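Local structure of uncharacterized protein ABO_0056 (Alcanivorax borkumensis, 3H35) at residues 103-106 with 107-110; 126-129 with 130-134. The protein is of unknown function but belongs to the Abi-alpha (abortive infection) family, so it may take part in defence against phage. All coordinates share one frame; numbering follows the deposited sequence.

Contact 1 (103-106 with 107-110); sequences NDFI and ALYL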
loop_
_atom_site.group_PDB
_atom_site.type_symbol
_atom_site.label_atom_id
_atom_site.label_comp_id
_atom_site.label_asym_id
_atom_site.label_seq_id
_atom_site.Cartn_x
_atom_site.Cartn_y
_atom_site.Cartn_z
ATOM N N ASN A 103 13.138 -18.358 2.987
ATOM C CA ASN A 103 12.442 -17.906 4.147
ATOM C C ASN A 103 13.007 -16.581 4.645
ATOM O O ASN A 103 12.358 -15.882 5.423
ATOM C CB ASN A 103 12.521 -18.938 5.258
ATOM C CG ASN A 103 11.392 -18.793 6.242
ATOM O OD1 ASN A 103 10.224 -19.053 5.907
ATOM N ND2 ASN A 103 11.720 -18.353 7.461
ATOM N N ASP A 104 14.222 -16.262 4.206
ATOM C CA ASP A 104 14.847 -14.980 4.532
ATOM C C ASP A 104 14.039 -13.768 4.020
ATOM O O ASP A 104 14.189 -12.687 4.548
ATOM C CB ASP A 104 16.255 -14.902 3.925
ATOM C CG ASP A 104 17.266 -15.752 4.665
ATOM O OD1 ASP A 104 16.912 -16.447 5.657
ATOM O OD2 ASP A 104 18.439 -15.710 4.227
ATOM N N PHE A 105 13.204 -13.966 2.995
ATOM C CA PHE A 105 12.404 -12.892 2.423
ATOM C C PHE A 105 10.958 -12.829 2.951
ATOM O O PHE A 105 10.103 -12.189 2.329
ATOM C CB PHE A 105 12.358 -13.066 0.904
ATOM C CG PHE A 105 13.714 -13.206 0.253
ATOM C CD1 PHE A 105 14.847 -12.573 0.771
ATOM C CD2 PHE A 105 13.856 -13.968 -0.913
ATOM C CE1 PHE A 105 16.102 -12.722 0.170
ATOM C CE2 PHE A 105 15.108 -14.149 -1.509
ATOM C CZ PHE A 105 16.231 -13.493 -0.972
ATOM N N ILE A 106 10.656 -13.544 4.037
ATOM C CA ILE A 106 9.280 -13.614 4.479
ATOM C C ILE A 106 8.676 -12.192 4.747
ATOM O O ILE A 106 7.555 -11.878 4.305
ATOM C CB ILE A 106 9.138 -14.564 5.688
ATOM C CG1 ILE A 106 7.671 -14.767 6.071
ATOM C CG2 ILE A 106 9.975 -14.044 6.930
ATOM C CD1 ILE A 106 6.721 -15.325 4.978
ATOM N N ALA A 107 9.450 -11.311 5.392
ATOM C CA ALA A 107 8.952 -9.972 5.654
ATOM C C ALA A 107 8.665 -9.196 4.357
ATOM O O ALA A 107 7.615 -8.543 4.250
ATOM C CB ALA A 107 9.894 -9.188 6.612
ATOM N N LEU A 108 9.541 -9.316 3.361
ATOM C CA LEU A 108 9.282 -8.732 2.042
ATOM C C LEU A 108 8.023 -9.300 1.407
ATOM O O LEU A 108 7.187 -8.557 0.850
ATOM C CB LEU A 108 10.443 -8.971 1.078
ATOM C CG LEU A 108 11.642 -8.045 1.217
ATOM C CD1 LEU A 108 12.920 -8.735 0.567
ATOM C CD2 LEU A 108 11.322 -6.654 0.603
ATOM N N TYR A 109 7.882 -10.624 1.506
ATOM C CA TYR A 109 6.714 -11.278 0.927
ATOM C C TYR A 109 5.446 -10.792 1.588
ATOM O O TYR A 109 4.445 -10.539 0.922
ATOM C CB TYR A 109 6.795 -12.785 1.097
ATOM C CG TYR A 109 7.925 -13.467 0.356
ATOM C CD1 TYR A 109 8.494 -12.899 -0.806
ATOM C CD2 TYR A 109 8.404 -14.704 0.782
ATOM C CE1 TYR A 109 9.518 -13.542 -1.494
ATOM C CE2 TYR A 109 9.446 -15.378 0.083
ATOM C CZ TYR A 109 9.992 -14.791 -1.049
ATOM O OH TYR A 109 10.986 -15.454 -1.759
ATOM N N LEU A 110 5.458 -10.714 2.917
ATOM C CA LEU A 110 4.263 -10.257 3.629
ATOM C C LEU A 110 3.938 -8.804 3.326
ATOM O O LEU A 110 2.769 -8.434 3.188
ATOM C CB LEU A 110 4.402 -10.471 5.116
ATOM C CG LEU A 110 4.392 -11.927 5.592
ATOM C CD1 LEU A 110 4.843 -12.034 7.076
ATOM C CD2 LEU A 110 3.013 -12.518 5.405
HETATM O O HOH W 1 12.254 -11.484 6.607
HETATM O O HOH W 2 12.260 -10.200 4.192
#

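Contact 2 (126-129 with 130-134); sequences ESLR and TDYEL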
loop_
_atom_site.group_PDB
_atom_site.type_symbol
_atom_site.label_atom_id
_atom_site.label_comp_id
_atom_site.label_asym_id
_atom_site.label_seq_id
_atom_site.Cartn_x
_atom_site.Cartn_y
_atom_site.Cartn_z
ATOM N N GLU A 126 -4.665 -17.925 20.598
ATOM C CA GLU A 126 -4.051 -18.600 21.744
ATOM C C GLU A 126 -3.348 -19.890 21.328
ATOM O O GLU A 126 -2.279 -20.214 21.843
ATOM C CB GLU A 126 -5.089 -18.851 22.851
ATOM C CG GLU A 126 -4.558 -19.635 24.088
ATOM C CD GLU A 126 -3.299 -19.028 24.719
ATOM O OE1 GLU A 126 -3.224 -17.793 24.835
ATOM O OE2 GLU A 126 -2.372 -19.771 25.086
ATOM N N SER A 127 -3.934 -20.607 20.381
ATOM C CA SER A 127 -3.397 -21.900 19.947
ATOM C C SER A 127 -2.100 -21.776 19.156
ATOM O O SER A 127 -1.359 -22.735 19.031
ATOM C CB SER A 127 -4.436 -22.640 19.114
ATOM O OG SER A 127 -4.582 -21.965 17.888
ATOM N N LEU A 128 -1.813 -20.597 18.627
ATOM C CA LEU A 128 -0.545 -20.377 17.958
ATOM C C LEU A 128 0.610 -19.938 18.899
ATOM O O LEU A 128 1.683 -19.527 18.421
ATOM C CB LEU A 128 -0.752 -19.355 16.835
ATOM C CG LEU A 128 -1.638 -19.864 15.670
ATOM C CD1 LEU A 128 -1.896 -18.750 14.675
ATOM C CD2 LEU A 128 -0.989 -21.009 14.979
ATOM N N ARG A 129 0.399 -20.001 20.224
ATOM C CA ARG A 129 1.401 -19.508 21.183
ATOM C C ARG A 129 2.853 -19.987 20.880
ATOM O O ARG A 129 3.809 -19.198 20.824
ATOM C CB ARG A 129 1.013 -19.859 22.628
ATOM C CG ARG A 129 1.893 -19.171 23.664
ATOM C CD ARG A 129 1.364 -19.337 25.099
ATOM N NE ARG A 129 0.171 -18.525 25.420
ATOM C CZ ARG A 129 0.188 -17.240 25.763
ATOM N NH1 ARG A 129 1.319 -16.554 25.818
ATOM N NH2 ARG A 129 -0.948 -16.621 26.043
ATOM N N THR A 130 2.994 -21.287 20.682
ATOM C CA THR A 130 4.296 -21.863 20.388
ATOM C C THR A 130 4.913 -21.215 19.153
ATOM O O THR A 130 6.091 -20.819 19.187
ATOM C CB THR A 130 4.162 -23.362 20.202
ATOM O OG1 THR A 130 3.820 -23.927 21.468
ATOM C CG2 THR A 130 5.453 -23.972 19.725
ATOM N N ASP A 131 4.106 -21.051 18.094
ATOM C CA ASP A 131 4.587 -20.388 16.882
ATOM C C ASP A 131 5.056 -18.943 17.079
ATOM O O ASP A 131 6.074 -18.533 16.528
ATOM C CB ASP A 131 3.524 -20.443 15.792
ATOM C CG ASP A 131 3.349 -21.854 15.247
ATOM O OD1 ASP A 131 4.321 -22.373 14.673
ATOM O OD2 ASP A 131 2.266 -22.447 15.426
ATOM N N TYR A 132 4.320 -18.169 17.859
ATOM C CA TYR A 132 4.780 -16.823 18.171
ATOM C C TYR A 132 6.166 -16.862 18.817
ATOM O O TYR A 132 7.037 -16.054 18.470
ATOM C CB TYR A 132 3.821 -16.132 19.119
ATOM C CG TYR A 132 2.444 -15.862 18.533
ATOM C CD1 TYR A 132 2.282 -15.010 17.451
ATOM C CD2 TYR A 132 1.299 -16.429 19.095
ATOM C CE1 TYR A 132 1.018 -14.775 16.907
ATOM C CE2 TYR A 132 0.050 -16.198 18.572
ATOM C CZ TYR A 132 -0.100 -15.357 17.475
ATOM O OH TYR A 132 -1.369 -15.125 16.973
ATOM N N GLU A 133 6.345 -17.808 19.760
ATOM C CA GLU A 133 7.591 -17.977 20.478
ATOM C C GLU A 133 8.717 -18.340 19.538
ATOM O O GLU A 133 9.777 -17.722 19.582
ATOM C CB GLU A 133 7.442 -19.015 21.608
ATOM C CG GLU A 133 6.533 -18.537 22.723
ATOM C CD GLU A 133 6.132 -19.627 23.740
ATOM O OE1 GLU A 133 6.592 -20.809 23.630
ATOM O OE2 GLU A 133 5.343 -19.293 24.657
ATOM N N LEU A 134 8.488 -19.304 18.657
ATOM C CA LEU A 134 9.451 -19.591 17.596
ATOM C C LEU A 134 9.758 -18.354 16.756
ATOM O O LEU A 134 10.917 -18.112 16.438
ATOM C CB LEU A 134 8.944 -20.682 16.652
ATOM C CG LEU A 134 8.793 -22.082 17.212
ATOM C CD1 LEU A 134 8.179 -22.938 16.108
ATOM C CD2 LEU A 134 10.155 -22.695 17.774
HETATM O O HOH W 3 0.768 -23.079 20.698
HETATM O O HOH W 4 1.606 -22.708 18.037
HETATM O O HOH W 5 3.974 -17.151 24.950
#

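Contact 1 (103-106 with 107-110)
F105 (chi1 -53°) and Y109 (chi1 -65°) each hold CG anti to their own carbonyl carbon, and this lays the Y109 ring against the CB of F105. The setting is the first turn of helix 106-115. The chain enters it from a 3-10 turn, with F105 at the N-cap position. F105 CB lies over the face of the Y109 ring, 3.8 Å from its centroid, in a CH-pi contact. Y109 OH meets the F105 ring at its edge, near the ring plane, 3.3 Å from F105 CD2. The hydroxyl is hydrogen-bonded to D57 OD2 of helix 56-65, which probably helps to fix the Y109 ring.

The backbone repeats the pairing. Y109 N bonds F105 O at 2.8 Å. F105 O also sits over a face of the Y109 ring, toward its rim. One residue on, L110 N bonds I106 O. The side chains of I106 and L110 run side by side, with I106 CG1 4.1 Å from L110 CD1. L108 CD1 adds a looser apolar contact with F105 CD1, at 4.3 Å.

All the residues that touch here are buried. The second subunit packs on F105 through its L174, so the helix start also lies at a subunit contact. Two waters serve the opening N-H groups of the helix. One accepts from A107 N, the other from L108 N. Both donate to D104 O, which takes a third bond from Q170 NE2 of the second subunit.

Contact 2 (126-129 with 130-134)
E133 OE2 accepts a hydrogen bond from a water whose O lies 2.6 Å away; the same water accepts one from R129 NH1. The water links opposite charges one helical turn apart, at the start of helix 129-137. E133 OE2 also comes within 3.6 Å of R129 CG. The guanidinium and the E133 carboxylate are turned 55° apart.

R129 bends at chi3 (-74°) and grips E126. The two bonds form one side-on salt bridge. R129 NE meets E126 OE2 at 2.9 Å, almost straight and in the guanidinium plane. R129 NH2 meets E126 OE1 at 2.8 Å, tilted from that plane. The pair should hold the guanidinium against rotation.

L128 is at the N-cap position. Its O accepts from Y132 N, and its CB lies 3.7 Å from Y132 CE2. Two waters donate to S127 O. One accepts from T130 N; the other accepts from D131 N and donates to D131 OD2. D131 OD1 bonds N93.

The charged side faces outward, and no other protein chain of the assembly touches it. On the buried side, Y132 packs on strands 71-77 and 156-164, and its OH bonds E160 O of the latter.

How the contacts relate
From the N terminus, helices 42-52 and 56-65 come first, then strands 71-77 and 87-91 and helix 94-98. Contact 1 turns the loop after helix 94-98 into helix 106-115. Strand 119-123 follows, and contact 2 starts helix 129-137 just beyond it. The two are in series; they neither nest nor cross. Their centres are 19 Å apart and they do not touch. Contact 1 is buried and joins its helix to helix 56-65, strand 87-91 and the second subunit. Contact 2 lies at the surface and ties its helix to the sheet. The loop after strand 87-91 reaches both contacts, through S92 at L110 and N93 at segment 130-134.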